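Sca-family protein (Rickettsia rickettsii, PDB 4LQ8) is a surface cell antigen of a pathogenic Rickettsia, here its N-terminal head domain, and probably takes part in cell adhesion. Local coordinates at residues K67-T72 with T260-E265; I82-K87 with K134-K139; S219-I224 with D290-I295. All coordinates share one frame; numbering follows the deposited sequence.

From the N terminus the chain reaches helix 64-90, whose first turns carry residues 67-72 and whose later turns carry residues 82-87. Contact 2 closes first, when residues 134-139 at the start of helix 135-155 return to that later part; the intervening chain is helical or loop. Contact 3 opens at residues 219-224 in a six-stranded antiparallel sheet. Contact 1 then closes as residues 260-265 of the mixed sheet meet residues 67-72, so contact 2 is nested inside it. Contact 3 closes last, at residues 290-295 of the mixed sheet, and thus crosses contact 1. Together the three join helix to helix, helix to sheet and sheet to sheet.

Contact 1 of 3, residues K67-T72 with T260-E265; sequences KAVRET and TAHYEE
Val69 packs against Thr260 and His262 in a small, buried helix-on-sheet contact that joins an early turn of helix 64-90 to strand 258-265 of the mixed sheet. The two segments bury 108 Å² between them, and the helix supplies a single touching residue. Both methyl groups of Val69 are used. CG2 approaches the imidazole at an oblique angle and comes within 3.6 Å of His262 CE1. CG1 lies anti to the backbone N (chi1 170°) and is thereby carried toward the strand, 3.7 Å from His262 NE2 and 4.0 Å from Thr260 OG1, while the valine and threonine side chains pass alongside one another, pointing opposite ways.

Thr260 and His262 alternate with Ala261 along the extended strand, and so present their side chains on the same face. Helices 64-90 and 135-155 pack on this face of the mixed sheet as a helix-on-sheet layer, Val152 of the second helix touching Val69 and Tyr149 touching Thr260. The polar atoms here are buried yet paired. Thr260 OG1 and His262 NE2 share a short hydrogen bond of 2.7 Å, OG1 also bonds to Ser277 OG, and the other ring nitrogen of His262 is bonded to His238 ND1. With both nitrogens engaged, the imidazole is fixed in rotation as it receives the valine methyls.

Toward the beginning of helix 64-90, Glu264 OE2 takes bonds from Asp63 N and Thr66 OG1, where the helix end would be expected to favour its negative charge. Arg70 NH1 remains 5.6 Å from Glu264 OE2, a long-range attraction at most, and the arginine instead forms a salt bridge through NE with Glu275. On the helix itself, Thr72 OG1 hydrogen-bonds Ala68 O at 2.9 Å, meeting it from the opposite face of the carbonyl plane to Thr72 N.

Contact 2 of 3, residues I82-K87 with K134-K139; sequences IEQILK and KPELKK
Gln84 reaches out of helix 64-90 and lays its side chain against Lys134, Glu136 and Leu137, the N-cap residue and first turn of helix 135-155. It accounts for more than half of the 181 Å² buried here. Its CG stands anti to the backbone N (chi1 -175°), which carries the chain out toward the other helix, and a bend at chi2 then turns the amide across the approaching residues.

The side chains of Gln84 and Lys134 meet at a slant. The lysine's CG sits 3.7 Å from Gln84 NE2 and 3.8 Å from Gln84 CD, so an aliphatic part of the lysine touches the amide. Glu136 instead meets the glutamine at about a right angle, with amide and carboxylate planes 89° apart; its CG, rather than its carboxylate, makes the approach, 3.5 Å from Gln84 OE1. Leu137 packs at a slant alongside the stem of the glutamine, where its CD2 is 3.9 Å from Gln84 CB, and its own CB is 3.8 Å from Gln84 OE1.

This is the packing of two helices of the helical part of the head domain, and a third, helix 125-132, joins it by placing Ala131 against Gln84. The polar ends converge just beyond the segments. Gln84 NE2 donates to Asp88 OD1, one turn further along its helix, whereas Lys134 NZ forms a salt bridge with Asp88 OD2 and a hydrogen bond to Lys130 O.

Asp88 thus holds both long side chains at once, one oxygen for each, and fixes how the amide is turned. The direct touch between the two segments is therefore largely carbon against amide, while the electrostatic tie is made through a shared carboxylate; Lys87 NZ, 6.0 Å from Glu136 OE2, would add only a weak attraction.

Contact 3 of 3, residues S219-I224 with D290-I295; sequences SSYREI and DAIAYI
Ile292 wedges its side chain against Tyr221 and the backbone at Arg222, where two beta-sheets of the head domain pack together. Tyr221 belongs to strand 215-224 of the six-stranded antiparallel sheet and Ile292 begins strand 292-297 of the mixed sheet. The strand segments 221-224 and 292-295 run at 121° to each other, their axes coming within 8.3 Å, a sheet-on-sheet spacing that side chains must fill.

The main interaction is CH-pi. Ile292 CG2 stands over the centre of the Tyr221 ring, 4.2 Å from the centroid and 10° off the ring normal. CG1 and the branch carbon CB of Ile292 lie toward the CD1-CE1 edge of the same ring: CG1 is 3.5 Å from Tyr221 CD1, and CB is 3.9 Å from Tyr221 CE1. The tyrosine chi1 of 67° tucks CG between N and C of its own backbone, an orientation that swings the ring alongside the strand to lie flat against the isoleucine. Thr303 of strand 300-304 also touches the Tyr221 side chain.

Van der Waals contact with the backbone and with an aliphatic stem makes up the rest. Ile292 CD1 presses on Arg222 O at 3.3 Å, a tight approach, and rests 4.0 Å from Glu223 CB. The isoleucine is thereby held along three successive residues of the partner strand, and its other neighbours include Ala285 of strand 282-285.

Polar interactions lie on the far side of strand 215-224. The Arg222 CB points away from Ile292, and its guanidinium makes salt bridges through NH1 with Glu198 and Asp32, while NH2 bonds to Val242 O. These bonds tie strands of both sheets to one buried charge. Over one face of that guanidinium, nearer its edge than its centre, Ile224 CD1 sits 3.9 Å above the plane.

Contact 1 of 3, residues K67-T72 with T260-E265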
loop_
_atom_site.group_PDB
_atom_site.type_symbol
_atom_site.label_atom_id
_atom_site.label_comp_id
_atom_site.label_asym_id
_atom_site.label_seq_id
_atom_site.Cartn_x
_atom_site.Cartn_y
_atom_site.Cartn_z
ATOM N N LYS A 67 -10.307 6.269 7.225
ATOM C CA LYS A 67 -10.539 5.599 8.498
ATOM C C LYS A 67 -10.698 4.072 8.298
ATOM O O LYS A 67 -10.034 3.316 9.000
ATOM C CB LYS A 67 -11.750 6.199 9.232
ATOM C CG LYS A 67 -11.890 5.660 10.670
ATOM C CD LYS A 67 -12.953 6.393 11.448
ATOM C CE LYS A 67 -13.077 5.901 12.874
ATOM N NZ LYS A 67 -13.982 6.764 13.668
ATOM N N ALA A 68 -11.515 3.635 7.315
ATOM C CA ALA A 68 -11.722 2.209 7.018
ATOM C C ALA A 68 -10.413 1.513 6.645
ATOM O O ALA A 68 -10.162 0.402 7.111
ATOM C CB ALA A 68 -12.736 2.033 5.908
ATOM N N VAL A 69 -9.566 2.169 5.832
ATOM C CA VAL A 69 -8.276 1.593 5.444
ATOM C C VAL A 69 -7.332 1.488 6.675
ATOM O O VAL A 69 -6.623 0.497 6.808
ATOM C CB VAL A 69 -7.658 2.320 4.207
ATOM C CG1 VAL A 69 -6.214 1.890 3.937
ATOM C CG2 VAL A 69 -8.520 2.059 2.971
ATOM N N ARG A 70 -7.345 2.470 7.577
ATOM C CA ARG A 70 -6.534 2.392 8.817
ATOM C C ARG A 70 -7.018 1.247 9.700
ATOM O O ARG A 70 -6.209 0.467 10.196
ATOM C CB ARG A 70 -6.620 3.712 9.603
ATOM C CG ARG A 70 -5.857 4.829 8.909
ATOM C CD ARG A 70 -6.198 6.175 9.499
ATOM N NE ARG A 70 -5.302 7.174 8.930
ATOM C CZ ARG A 70 -5.434 8.490 9.068
ATOM N NH1 ARG A 70 -6.430 8.995 9.786
ATOM N NH2 ARG A 70 -4.572 9.310 8.493
ATOM N N GLU A 71 -8.345 1.102 9.830
ATOM C CA GLU A 71 -8.959 0.065 10.671
ATOM C C GLU A 71 -8.847 -1.348 10.136
ATOM O O GLU A 71 -8.840 -2.285 10.932
ATOM C CB GLU A 71 -10.445 0.363 10.907
ATOM C CG GLU A 71 -10.681 1.624 11.701
ATOM C CD GLU A 71 -12.143 1.903 12.009
ATOM O OE1 GLU A 71 -13.023 1.378 11.289
ATOM O OE2 GLU A 71 -12.409 2.637 12.983
ATOM N N THR A 72 -8.871 -1.521 8.820
ATOM C CA THR A 72 -8.889 -2.865 8.226
ATOM C C THR A 72 -7.548 -3.303 7.668
ATOM O O THR A 72 -7.307 -4.508 7.553
ATOM C CB THR A 72 -9.979 -2.984 7.131
ATOM O OG1 THR A 72 -9.553 -2.249 5.985
ATOM C CG2 THR A 72 -11.315 -2.489 7.588
ATOM N N THR A 260 -3.176 1.467 -2.288
ATOM C CA THR A 260 -4.197 2.499 -2.152
ATOM C C THR A 260 -3.560 3.821 -1.783
ATOM O O THR A 260 -2.496 3.827 -1.186
ATOM C CB THR A 260 -5.357 2.076 -1.201
ATOM O OG1 THR A 260 -4.921 2.163 0.152
ATOM C CG2 THR A 260 -5.932 0.659 -1.516
ATOM N N ALA A 261 -4.214 4.939 -2.158
ATOM C CA ALA A 261 -3.757 6.290 -1.879
ATOM C C ALA A 261 -4.984 7.130 -1.525
ATOM O O ALA A 261 -6.018 7.056 -2.202
ATOM C CB ALA A 261 -3.008 6.861 -3.089
ATOM N N HIS A 262 -4.880 7.871 -0.413
ATOM C CA HIS A 262 -5.978 8.613 0.206
ATOM C C HIS A 262 -5.695 10.080 0.319
ATOM O O HIS A 262 -4.803 10.497 1.044
ATOM C CB HIS A 262 -6.293 7.953 1.569
ATOM C CG HIS A 262 -6.457 6.478 1.410
ATOM N ND1 HIS A 262 -7.621 5.935 0.873
ATOM C CD2 HIS A 262 -5.549 5.484 1.583
ATOM C CE1 HIS A 262 -7.403 4.634 0.783
ATOM N NE2 HIS A 262 -6.168 4.319 1.204
ATOM N N TYR A 263 -6.425 10.866 -0.462
ATOM C CA TYR A 263 -6.269 12.313 -0.549
ATOM C C TYR A 263 -7.529 12.961 -0.020
ATOM O O TYR A 263 -8.615 12.707 -0.534
ATOM C CB TYR A 263 -6.046 12.762 -2.012
ATOM C CG TYR A 263 -4.855 12.138 -2.712
ATOM C CD1 TYR A 263 -4.934 10.861 -3.269
ATOM C CD2 TYR A 263 -3.671 12.855 -2.889
ATOM C CE1 TYR A 263 -3.868 10.321 -3.992
ATOM C CE2 TYR A 263 -2.600 12.320 -3.595
ATOM C CZ TYR A 263 -2.697 11.049 -4.138
ATOM O OH TYR A 263 -1.631 10.521 -4.814
ATOM N N GLU A 264 -7.396 13.777 1.016
ATOM C CA GLU A 264 -8.555 14.449 1.597
ATOM C C GLU A 264 -8.425 15.932 1.399
ATOM O O GLU A 264 -7.315 16.458 1.440
ATOM C CB GLU A 264 -8.661 14.164 3.084
ATOM C CG GLU A 264 -8.902 12.713 3.435
ATOM C CD GLU A 264 -8.928 12.482 4.929
ATOM O OE1 GLU A 264 -8.886 13.470 5.695
ATOM O OE2 GLU A 264 -8.975 11.304 5.338
ATOM N N GLU A 265 -9.566 16.611 1.233
ATOM C CA GLU A 265 -9.641 18.062 1.068
ATOM C C GLU A 265 -8.887 18.753 2.204
ATOM O O GLU A 265 -9.238 18.578 3.371
ATOM C CB GLU A 265 -11.115 18.510 1.013
ATOM C CG GLU A 265 -11.296 19.912 0.457
ATOM C CD GLU A 265 -12.713 20.360 0.157
ATOM O OE1 GLU A 265 -13.491 19.561 -0.410
ATOM O OE2 GLU A 265 -13.026 21.540 0.437
#

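Contact 2 of 3, residues I82-K87 with K134-K139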
loop_
_atom_site.group_PDB
_atom_site.type_symbol
_atom_site.label_atom_id
_atom_site.label_comp_id
_atom_site.label_asym_id
_atom_site.label_seq_id
_atom_site.Cartn_x
_atom_site.Cartn_y
_atom_site.Cartn_z
ATOM N N ILE A 82 3.257 -6.766 15.767
ATOM C CA ILE A 82 3.599 -6.635 17.190
ATOM C C ILE A 82 3.445 -7.974 17.923
ATOM O O ILE A 82 4.335 -8.335 18.698
ATOM C CB ILE A 82 2.801 -5.472 17.853
ATOM C CG1 ILE A 82 3.293 -4.084 17.317
ATOM C CG2 ILE A 82 2.825 -5.545 19.392
ATOM C CD1 ILE A 82 4.733 -3.753 17.562
ATOM N N GLU A 83 2.353 -8.723 17.640
ATOM C CA GLU A 83 2.111 -10.043 18.220
ATOM C C GLU A 83 3.284 -10.969 17.902
ATOM O O GLU A 83 3.765 -11.653 18.803
ATOM C CB GLU A 83 0.805 -10.652 17.693
ATOM C CG GLU A 83 -0.409 -10.179 18.468
ATOM C CD GLU A 83 -0.363 -10.518 19.943
ATOM O OE1 GLU A 83 -0.063 -11.690 20.270
ATOM O OE2 GLU A 83 -0.513 -9.587 20.767
ATOM N N GLN A 84 3.772 -10.943 16.631
ATOM C CA GLN A 84 4.908 -11.751 16.202
ATOM C C GLN A 84 6.185 -11.327 16.935
ATOM O O GLN A 84 6.918 -12.200 17.386
ATOM C CB GLN A 84 5.093 -11.734 14.668
ATOM C CG GLN A 84 6.206 -12.691 14.188
ATOM C CD GLN A 84 5.895 -14.144 14.446
ATOM O OE1 GLN A 84 4.911 -14.681 13.944
ATOM N NE2 GLN A 84 6.721 -14.812 15.234
ATOM N N ILE A 85 6.426 -9.999 17.082
ATOM C CA ILE A 85 7.596 -9.487 17.805
ATOM C C ILE A 85 7.533 -9.991 19.259
ATOM O O ILE A 85 8.534 -10.507 19.760
ATOM C CB ILE A 85 7.724 -7.934 17.723
ATOM C CG1 ILE A 85 7.964 -7.467 16.261
ATOM C CG2 ILE A 85 8.855 -7.431 18.671
ATOM C CD1 ILE A 85 7.882 -5.933 15.997
ATOM N N LEU A 86 6.344 -9.880 19.913
ATOM C CA LEU A 86 6.174 -10.356 21.300
ATOM C C LEU A 86 6.461 -11.842 21.423
ATOM O O LEU A 86 7.070 -12.252 22.412
ATOM C CB LEU A 86 4.794 -10.012 21.883
ATOM C CG LEU A 86 4.503 -8.492 22.086
ATOM C CD1 LEU A 86 3.058 -8.287 22.542
ATOM C CD2 LEU A 86 5.464 -7.844 23.096
ATOM N N LYS A 87 6.052 -12.650 20.418
ATOM C CA LYS A 87 6.349 -14.089 20.429
ATOM C C LYS A 87 7.859 -14.299 20.258
ATOM O O LYS A 87 8.434 -15.113 20.970
ATOM C CB LYS A 87 5.586 -14.837 19.315
ATOM C CG LYS A 87 4.095 -15.016 19.595
ATOM C CD LYS A 87 3.419 -15.763 18.455
ATOM C CE LYS A 87 2.919 -14.849 17.366
ATOM N NZ LYS A 87 2.239 -15.616 16.298
ATOM N N LYS A 134 8.931 -14.164 9.181
ATOM C CA LYS A 134 8.249 -15.369 9.646
ATOM C C LYS A 134 7.081 -15.692 8.705
ATOM O O LYS A 134 6.189 -14.847 8.529
ATOM C CB LYS A 134 7.769 -15.269 11.115
ATOM C CG LYS A 134 8.844 -14.909 12.151
ATOM C CD LYS A 134 9.724 -16.095 12.536
ATOM C CE LYS A 134 10.607 -15.844 13.749
ATOM N NZ LYS A 134 11.267 -14.502 13.723
ATOM N N PRO A 135 7.091 -16.901 8.077
ATOM C CA PRO A 135 5.959 -17.294 7.206
ATOM C C PRO A 135 4.614 -17.316 7.942
ATOM O O PRO A 135 3.600 -17.002 7.321
ATOM C CB PRO A 135 6.340 -18.699 6.704
ATOM C CG PRO A 135 7.795 -18.864 7.029
ATOM C CD PRO A 135 8.077 -17.999 8.217
ATOM N N GLU A 136 4.599 -17.649 9.251
ATOM C CA GLU A 136 3.347 -17.654 10.034
ATOM C C GLU A 136 2.727 -16.250 10.118
ATOM O O GLU A 136 1.510 -16.133 10.006
ATOM C CB GLU A 136 3.473 -18.325 11.424
ATOM C CG GLU A 136 4.554 -17.755 12.333
ATOM C CD GLU A 136 5.916 -18.427 12.268
ATOM O OE1 GLU A 136 6.445 -18.631 11.148
ATOM O OE2 GLU A 136 6.472 -18.718 13.353
ATOM N N LEU A 137 3.571 -15.188 10.241
ATOM C CA LEU A 137 3.087 -13.817 10.225
ATOM C C LEU A 137 2.592 -13.479 8.819
ATOM O O LEU A 137 1.485 -12.971 8.692
ATOM C CB LEU A 137 4.169 -12.806 10.677
ATOM C CG LEU A 137 3.820 -11.317 10.516
ATOM C CD1 LEU A 137 2.503 -10.964 11.224
ATOM C CD2 LEU A 137 4.951 -10.434 10.985
ATOM N N LYS A 138 3.399 -13.781 7.774
ATOM C CA LYS A 138 3.057 -13.504 6.388
ATOM C C LYS A 138 1.669 -14.051 6.026
ATOM O O LYS A 138 0.865 -13.332 5.442
ATOM C CB LYS A 138 4.140 -14.047 5.439
ATOM C CG LYS A 138 3.952 -13.615 3.995
ATOM C CD LYS A 138 4.154 -12.104 3.821
ATOM C CE LYS A 138 4.250 -11.728 2.368
ATOM N NZ LYS A 138 2.895 -11.636 1.770
ATOM N N LYS A 139 1.378 -15.289 6.447
ATOM C CA LYS A 139 0.102 -15.975 6.233
ATOM C C LYS A 139 -1.053 -15.126 6.831
ATOM O O LYS A 139 -2.060 -14.910 6.148
ATOM C CB LYS A 139 0.158 -17.375 6.870
ATOM C CG LYS A 139 -1.149 -18.155 6.842
ATOM C CD LYS A 139 -1.171 -19.326 7.841
ATOM C CE LYS A 139 -2.166 -19.122 8.975
ATOM N NZ LYS A 139 -1.588 -18.356 10.123
#

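Contact 3 of 3, residues S219-I224 with D290-I295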
loop_
_atom_site.group_PDB
_atom_site.type_symbol
_atom_site.label_atom_id
_atom_site.label_comp_id
_atom_site.label_asym_id
_atom_site.label_seq_id
_atom_site.Cartn_x
_atom_site.Cartn_y
_atom_site.Cartn_z
ATOM N N SER A 219 7.627 -10.218 -16.855
ATOM C CA SER A 219 7.693 -9.836 -18.265
ATOM C C SER A 219 6.945 -8.526 -18.546
ATOM O O SER A 219 7.134 -7.933 -19.594
ATOM C CB SER A 219 7.202 -10.978 -19.152
ATOM O OG SER A 219 5.907 -11.395 -18.766
ATOM N N SER A 220 6.135 -8.046 -17.588
ATOM C CA SER A 220 5.433 -6.771 -17.749
ATOM C C SER A 220 4.987 -6.269 -16.392
ATOM O O SER A 220 4.609 -7.064 -15.533
ATOM C CB SER A 220 4.220 -6.929 -18.672
ATOM O OG SER A 220 3.603 -5.687 -18.948
ATOM N N TYR A 221 5.019 -4.942 -16.204
ATOM C CA TYR A 221 4.562 -4.299 -14.977
ATOM C C TYR A 221 4.136 -2.880 -15.329
ATOM O O TYR A 221 4.400 -2.422 -16.443
ATOM C CB TYR A 221 5.646 -4.311 -13.852
ATOM C CG TYR A 221 6.865 -3.460 -14.144
ATOM C CD1 TYR A 221 6.903 -2.114 -13.787
ATOM C CD2 TYR A 221 7.981 -3.999 -14.775
ATOM C CE1 TYR A 221 8.026 -1.325 -14.039
ATOM C CE2 TYR A 221 9.116 -3.220 -15.030
ATOM C CZ TYR A 221 9.137 -1.889 -14.643
ATOM O OH TYR A 221 10.208 -1.096 -14.958
ATOM N N ARG A 222 3.464 -2.193 -14.396
ATOM C CA ARG A 222 3.064 -0.814 -14.647
ATOM C C ARG A 222 3.467 0.059 -13.473
ATOM O O ARG A 222 3.705 -0.429 -12.354
ATOM C CB ARG A 222 1.548 -0.700 -14.914
ATOM C CG ARG A 222 0.735 -1.026 -13.639
ATOM C CD ARG A 222 -0.734 -0.767 -13.792
ATOM N NE ARG A 222 -1.462 -1.247 -12.612
ATOM C CZ ARG A 222 -2.734 -0.972 -12.384
ATOM N NH1 ARG A 222 -3.410 -0.190 -13.220
ATOM N NH2 ARG A 222 -3.342 -1.464 -11.317
ATOM N N GLU A 223 3.523 1.347 -13.720
ATOM C CA GLU A 223 3.773 2.309 -12.657
ATOM C C GLU A 223 2.854 3.496 -12.859
ATOM O O GLU A 223 2.696 3.976 -13.982
ATOM C CB GLU A 223 5.258 2.724 -12.575
ATOM C CG GLU A 223 5.806 3.324 -13.854
ATOM C CD GLU A 223 7.308 3.505 -13.845
ATOM O OE1 GLU A 223 7.770 4.667 -13.900
ATOM O OE2 GLU A 223 8.022 2.486 -13.736
ATOM N N ILE A 224 2.245 3.966 -11.770
ATOM C CA ILE A 224 1.367 5.132 -11.847
ATOM C C ILE A 224 2.056 6.328 -11.205
ATOM O O ILE A 224 2.647 6.206 -10.131
ATOM C CB ILE A 224 -0.051 4.829 -11.298
ATOM C CG1 ILE A 224 -0.746 3.790 -12.202
ATOM C CG2 ILE A 224 -0.883 6.124 -11.164
ATOM C CD1 ILE A 224 -1.876 3.016 -11.551
ATOM N N ASP A 290 13.725 3.752 -9.496
ATOM C CA ASP A 290 12.869 3.176 -10.532
ATOM C C ASP A 290 12.458 1.738 -10.205
ATOM O O ASP A 290 11.670 1.149 -10.954
ATOM C CB ASP A 290 13.563 3.260 -11.917
ATOM C CG ASP A 290 14.897 2.510 -12.016
ATOM O OD1 ASP A 290 15.605 2.392 -10.984
ATOM O OD2 ASP A 290 15.244 2.074 -13.125
ATOM N N ALA A 291 13.010 1.158 -9.100
ATOM C CA ALA A 291 12.689 -0.218 -8.690
ATOM C C ALA A 291 11.158 -0.351 -8.401
ATOM O O ALA A 291 10.595 0.419 -7.624
ATOM C CB ALA A 291 13.491 -0.602 -7.466
ATOM N N ILE A 292 10.500 -1.299 -9.072
ATOM C CA ILE A 292 9.075 -1.510 -8.939
ATOM C C ILE A 292 8.746 -2.255 -7.643
ATOM O O ILE A 292 9.485 -3.144 -7.232
ATOM C CB ILE A 292 8.459 -2.159 -10.223
ATOM C CG1 ILE A 292 6.909 -1.959 -10.290
ATOM C CG2 ILE A 292 8.857 -3.624 -10.391
ATOM C CD1 ILE A 292 6.434 -0.409 -10.465
ATOM N N ALA A 293 7.637 -1.875 -6.999
ATOM C CA ALA A 293 7.171 -2.536 -5.787
ATOM C C ALA A 293 6.668 -3.908 -6.181
ATOM O O ALA A 293 6.071 -4.069 -7.242
ATOM C CB ALA A 293 6.018 -1.740 -5.162
ATOM N N TYR A 294 6.926 -4.900 -5.346
ATOM C CA TYR A 294 6.395 -6.245 -5.564
ATOM C C TYR A 294 6.114 -6.897 -4.235
ATOM O O TYR A 294 6.621 -6.447 -3.198
ATOM C CB TYR A 294 7.287 -7.129 -6.487
ATOM C CG TYR A 294 8.508 -7.737 -5.840
ATOM C CD1 TYR A 294 9.741 -7.089 -5.885
ATOM C CD2 TYR A 294 8.450 -8.998 -5.240
ATOM C CE1 TYR A 294 10.889 -7.687 -5.360
ATOM C CE2 TYR A 294 9.583 -9.587 -4.681
ATOM C CZ TYR A 294 10.805 -8.938 -4.757
ATOM O OH TYR A 294 11.912 -9.543 -4.218
ATOM N N ILE A 295 5.297 -7.956 -4.275
ATOM C CA ILE A 295 4.910 -8.747 -3.116
ATOM C C ILE A 295 4.781 -10.202 -3.544
ATOM O O ILE A 295 4.480 -10.504 -4.701
ATOM C CB ILE A 295 3.554 -8.258 -2.468
ATOM C CG1 ILE A 295 2.431 -8.190 -3.515
ATOM C CG2 ILE A 295 3.707 -6.897 -1.754
ATOM C CD1 ILE A 295 1.227 -8.677 -3.115
#